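PDB 4IPB: uncharacterized protein from Bacteroides ovatus, which is of unknown function but belongs to the PepSY-like, putative beta-lactamase-inhibitor-like family (DUF2874). Local coordinates for residues Y78-V86 with I100-Y111. Sequence-based numbering, arbitrary orientation.
Sequences YANWVVDNV and IKVGQDNVDIKY
A classic beta bulge interrupts the antiparallel pairing of strand 82-90 with strand 97-104, two neighbouring strands of a meandering sheet. Before it, Val82 and Gly103 form a hydrogen-bonded pair, with Val82 N 2.8 Å from Gly103 O. At the bulge, Asp84 and Asn85 together face Lys101: Lys101 O takes a bond from Asp84 N (2.8 Å) and a weak one from Asn85 N, and Lys101 N returns one to Asn85 O. Asp84, the extra residue of the bulge, puts its carboxylate on the face that carries Lys101 and Lys110. Asp84 OD2 offers its syn lone pair to Lys110 NZ (2.8 Å), reached from the next strand, 107-115, because the lysine chain bends at chi2 (-81°). The same oxygen accepts a hydrogen bond from a water that itself accepts one from Lys101 NZ, so two lysines probably help stabilise the carboxylate. Gly103 has no side chain, and Lys110 NZ passes close over its backbone on the way to Asp84. At the end of the type I turn Tyr78-Trp81, the Trp81 ring is sandwiched: Gln104 CG sits 3.6 Å from the centroid of its six-membered ring, the Gln104 amide plane 12° from that of the indole, while Tyr78 CD1 covers the opposite face. Trp81 CH2 meets the edge of the Tyr111 ring at CE2 (3.5 Å). Val83, Ile100 and Val102 pack against Phe73 of helix 67-75. Bulge, salt bridge and aromatic cluster tie three consecutive strands of an antiparallel beta meander, backed by a helix.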
loop_
_atom_site.group_PDB
_atom_site.type_symbol
_atom_site.label_atom_id
_atom_site.label_comp_id
_atom_site.label_asym_id
_atom_site.label_seq_id
_atom_site.Cartn_x
_atom_site.Cartn_y
_atom_site.Cartn_z
ATOM N N TYR A 78 -5.465 13.171 13.992
ATOM C CA TYR A 78 -4.523 13.601 12.950
ATOM C C TYR A 78 -5.209 14.476 11.887
ATOM O O TYR A 78 -4.605 14.775 10.876
ATOM C CB TYR A 78 -3.884 12.366 12.314
ATOM C CG TYR A 78 -3.249 11.503 13.337
ATOM C CD1 TYR A 78 -2.016 11.810 13.846
ATOM C CD2 TYR A 78 -3.946 10.440 13.893
ATOM C CE1 TYR A 78 -1.437 11.053 14.842
ATOM C CE2 TYR A 78 -3.398 9.684 14.908
ATOM C CZ TYR A 78 -2.134 9.980 15.350
ATOM O OH TYR A 78 -1.613 9.221 16.355
ATOM N N ALA A 79 -6.458 14.856 12.148
ATOM C CA ALA A 79 -7.287 15.661 11.217
ATOM C C ALA A 79 -6.561 16.852 10.608
ATOM O O ALA A 79 -6.752 17.134 9.435
ATOM C CB ALA A 79 -8.582 16.108 11.904
ATOM N N ASN A 80 -5.708 17.518 11.382
ATOM C CA ASN A 80 -5.001 18.692 10.898
ATOM C C ASN A 80 -3.538 18.470 10.499
ATOM O O ASN A 80 -2.817 19.424 10.213
ATOM C CB ASN A 80 -5.099 19.801 11.956
ATOM C CG ASN A 80 -6.544 20.228 12.218
ATOM O OD1 ASN A 80 -7.341 20.349 11.292
ATOM N ND2 ASN A 80 -6.888 20.422 13.479
ATOM N N TRP A 81 -3.109 17.222 10.440
ATOM C CA TRP A 81 -1.758 16.887 10.025
ATOM C C TRP A 81 -1.639 16.950 8.481
ATOM O O TRP A 81 -2.651 16.898 7.779
ATOM C CB TRP A 81 -1.410 15.483 10.568
ATOM C CG TRP A 81 -1.068 15.494 12.052
ATOM C CD1 TRP A 81 -1.797 16.023 13.063
ATOM C CD2 TRP A 81 0.098 14.936 12.643
ATOM N NE1 TRP A 81 -1.141 15.854 14.272
ATOM C CE2 TRP A 81 0.039 15.204 14.032
ATOM C CE3 TRP A 81 1.224 14.288 12.126
ATOM C CZ2 TRP A 81 1.044 14.795 14.910
ATOM C CZ3 TRP A 81 2.230 13.923 12.989
ATOM C CH2 TRP A 81 2.119 14.158 14.373
ATOM N N VAL A 82 -0.412 17.017 7.979
ATOM C CA VAL A 82 -0.128 17.035 6.541
ATOM C C VAL A 82 -0.096 15.622 6.026
ATOM O O VAL A 82 0.583 14.738 6.595
ATOM C CB VAL A 82 1.244 17.671 6.242
ATOM C CG1 VAL A 82 1.598 17.566 4.760
ATOM C CG2 VAL A 82 1.247 19.121 6.687
ATOM N N VAL A 83 -0.853 15.377 4.959
ATOM C CA VAL A 83 -0.984 14.020 4.488
ATOM C C VAL A 83 0.079 13.803 3.417
ATOM O O VAL A 83 0.044 14.454 2.363
ATOM C CB VAL A 83 -2.386 13.771 3.946
ATOM C CG1 VAL A 83 -2.429 12.429 3.272
ATOM C CG2 VAL A 83 -3.381 13.802 5.088
ATOM N N ASP A 84 1.049 12.949 3.697
ATOM C CA ASP A 84 2.134 12.673 2.754
ATOM C C ASP A 84 1.781 11.636 1.703
ATOM O O ASP A 84 2.236 11.741 0.551
ATOM C CB ASP A 84 3.381 12.168 3.468
ATOM C CG ASP A 84 4.051 13.244 4.320
ATOM O OD1 ASP A 84 3.680 14.449 4.259
ATOM O OD2 ASP A 84 4.979 12.858 5.061
ATOM N N ASN A 85 1.005 10.642 2.110
ATOM C CA ASN A 85 0.601 9.593 1.197
ATOM C C ASN A 85 -0.632 8.869 1.721
ATOM O O ASN A 85 -0.979 8.938 2.902
ATOM C CB ASN A 85 1.794 8.659 0.986
ATOM C CG ASN A 85 1.609 7.699 -0.183
ATOM O OD1 ASN A 85 0.826 7.941 -1.128
ATOM N ND2 ASN A 85 2.371 6.607 -0.153
ATOM N N VAL A 86 -1.327 8.225 0.792
ATOM C CA VAL A 86 -2.513 7.440 1.083
ATOM C C VAL A 86 -2.358 6.175 0.250
ATOM O O VAL A 86 -2.207 6.289 -0.962
ATOM C CB VAL A 86 -3.801 8.205 0.706
ATOM C CG1 VAL A 86 -5.053 7.372 1.005
ATOM C CG2 VAL A 86 -3.860 9.574 1.396
ATOM N N ILE A 100 -2.679 5.813 5.844
ATOM C CA ILE A 100 -2.449 7.246 5.617
ATOM C C ILE A 100 -1.180 7.621 6.336
ATOM O O ILE A 100 -1.078 7.418 7.544
ATOM C CB ILE A 100 -3.615 8.110 6.113
ATOM C CG1 ILE A 100 -4.939 7.581 5.535
ATOM C CG2 ILE A 100 -3.354 9.574 5.774
ATOM C CD1 ILE A 100 -6.171 8.331 6.026
ATOM N N LYS A 101 -0.194 8.149 5.585
ATOM C CA LYS A 101 1.044 8.616 6.175
ATOM C C LYS A 101 0.941 10.110 6.408
ATOM O O LYS A 101 0.673 10.887 5.480
ATOM C CB LYS A 101 2.243 8.308 5.285
ATOM C CG LYS A 101 3.565 8.596 5.950
ATOM C CD LYS A 101 4.701 8.263 5.028
ATOM C CE LYS A 101 6.021 8.563 5.691
ATOM N NZ LYS A 101 7.134 8.596 4.710
ATOM N N VAL A 102 1.126 10.509 7.667
ATOM C CA VAL A 102 1.001 11.905 8.038
ATOM C C VAL A 102 2.247 12.439 8.707
ATOM O O VAL A 102 3.072 11.675 9.280
ATOM C CB VAL A 102 -0.179 12.131 8.987
ATOM C CG1 VAL A 102 -1.467 11.779 8.276
ATOM C CG2 VAL A 102 -0.055 11.312 10.257
ATOM N N GLY A 103 2.412 13.754 8.580
ATOM C CA GLY A 103 3.510 14.494 9.195
ATOM C C GLY A 103 2.991 15.897 9.576
ATOM O O GLY A 103 1.823 16.225 9.480
ATOM N N GLN A 104 3.862 16.745 10.057
ATOM C CA GLN A 104 3.449 18.124 10.400
ATOM C C GLN A 104 4.369 19.012 9.650
ATOM O O GLN A 104 5.500 18.625 9.417
ATOM C CB GLN A 104 3.551 18.366 11.901
ATOM C CG GLN A 104 2.330 17.847 12.631
ATOM C CD GLN A 104 2.403 18.050 14.127
ATOM O OE1 GLN A 104 3.450 17.837 14.743
ATOM N NE2 GLN A 104 1.281 18.436 14.732
ATOM N N ASP A 105 3.879 20.164 9.185
ATOM C CA ASP A 105 4.761 21.136 8.598
ATOM C C ASP A 105 5.776 21.469 9.693
ATOM O O ASP A 105 5.421 21.569 10.884
ATOM C CB ASP A 105 4.034 22.431 8.187
ATOM C CG ASP A 105 3.330 22.329 6.862
ATOM O OD1 ASP A 105 3.564 21.364 6.084
ATOM O OD2 ASP A 105 2.525 23.245 6.596
ATOM N N ASN A 106 7.023 21.585 9.263
ATOM C CA ASN A 106 8.123 22.019 10.090
ATOM C C ASN A 106 8.635 21.050 11.167
ATOM O O ASN A 106 9.503 21.427 11.934
ATOM C CB ASN A 106 7.788 23.359 10.695
ATOM C CG ASN A 106 7.588 24.434 9.647
ATOM O OD1 ASN A 106 6.505 25.004 9.542
ATOM N ND2 ASN A 106 8.646 24.783 8.928
ATOM N N VAL A 107 8.159 19.817 11.199
ATOM C CA VAL A 107 8.829 18.765 12.016
ATOM C C VAL A 107 8.873 17.438 11.275
ATOM O O VAL A 107 8.071 17.175 10.370
ATOM C CB VAL A 107 8.236 18.540 13.443
ATOM C CG1 VAL A 107 8.666 19.654 14.400
ATOM C CG2 VAL A 107 6.725 18.398 13.401
ATOM N N ASP A 108 9.860 16.632 11.630
ATOM C CA ASP A 108 10.174 15.426 10.877
ATOM C C ASP A 108 9.444 14.168 11.368
ATOM O O ASP A 108 9.620 13.092 10.809
ATOM C CB ASP A 108 11.690 15.215 10.865
ATOM C CG ASP A 108 12.415 16.356 10.187
ATOM O OD1 ASP A 108 11.942 16.775 9.103
ATOM O OD2 ASP A 108 13.439 16.847 10.737
ATOM N N ILE A 109 8.582 14.322 12.360
ATOM C CA ILE A 109 7.794 13.193 12.869
ATOM C C ILE A 109 6.826 12.698 11.773
ATOM O O ILE A 109 6.145 13.504 11.150
ATOM C CB ILE A 109 7.034 13.583 14.163
ATOM C CG1 ILE A 109 6.315 12.373 14.727
ATOM C CG2 ILE A 109 6.070 14.766 13.966
ATOM C CD1 ILE A 109 7.277 11.466 15.429
ATOM N N LYS A 110 6.784 11.388 11.518
ATOM C CA LYS A 110 5.851 10.816 10.563
ATOM C C LYS A 110 5.171 9.589 11.204
ATOM O O LYS A 110 5.860 8.788 11.863
ATOM C CB LYS A 110 6.566 10.289 9.310
ATOM C CG LYS A 110 7.516 11.231 8.608
ATOM C CD LYS A 110 6.764 12.170 7.737
ATOM C CE LYS A 110 7.706 13.119 7.013
ATOM N NZ LYS A 110 6.909 14.279 6.553
ATOM N N TYR A 111 3.855 9.462 11.029
ATOM C CA TYR A 111 3.128 8.273 11.447
ATOM C C TYR A 111 2.374 7.648 10.281
ATOM O O TYR A 111 1.916 8.372 9.406
ATOM C CB TYR A 111 2.077 8.585 12.518
ATOM C CG TYR A 111 2.648 9.144 13.793
ATOM C CD1 TYR A 111 3.378 8.317 14.658
ATOM C CD2 TYR A 111 2.367 10.429 14.193
ATOM C CE1 TYR A 111 3.927 8.834 15.821
ATOM C CE2 TYR A 111 2.880 10.936 15.376
ATOM C CZ TYR A 111 3.668 10.138 16.160
ATOM O OH TYR A 111 4.142 10.723 17.314
HETATM O O HOH W 1 6.713 11.264 3.645
#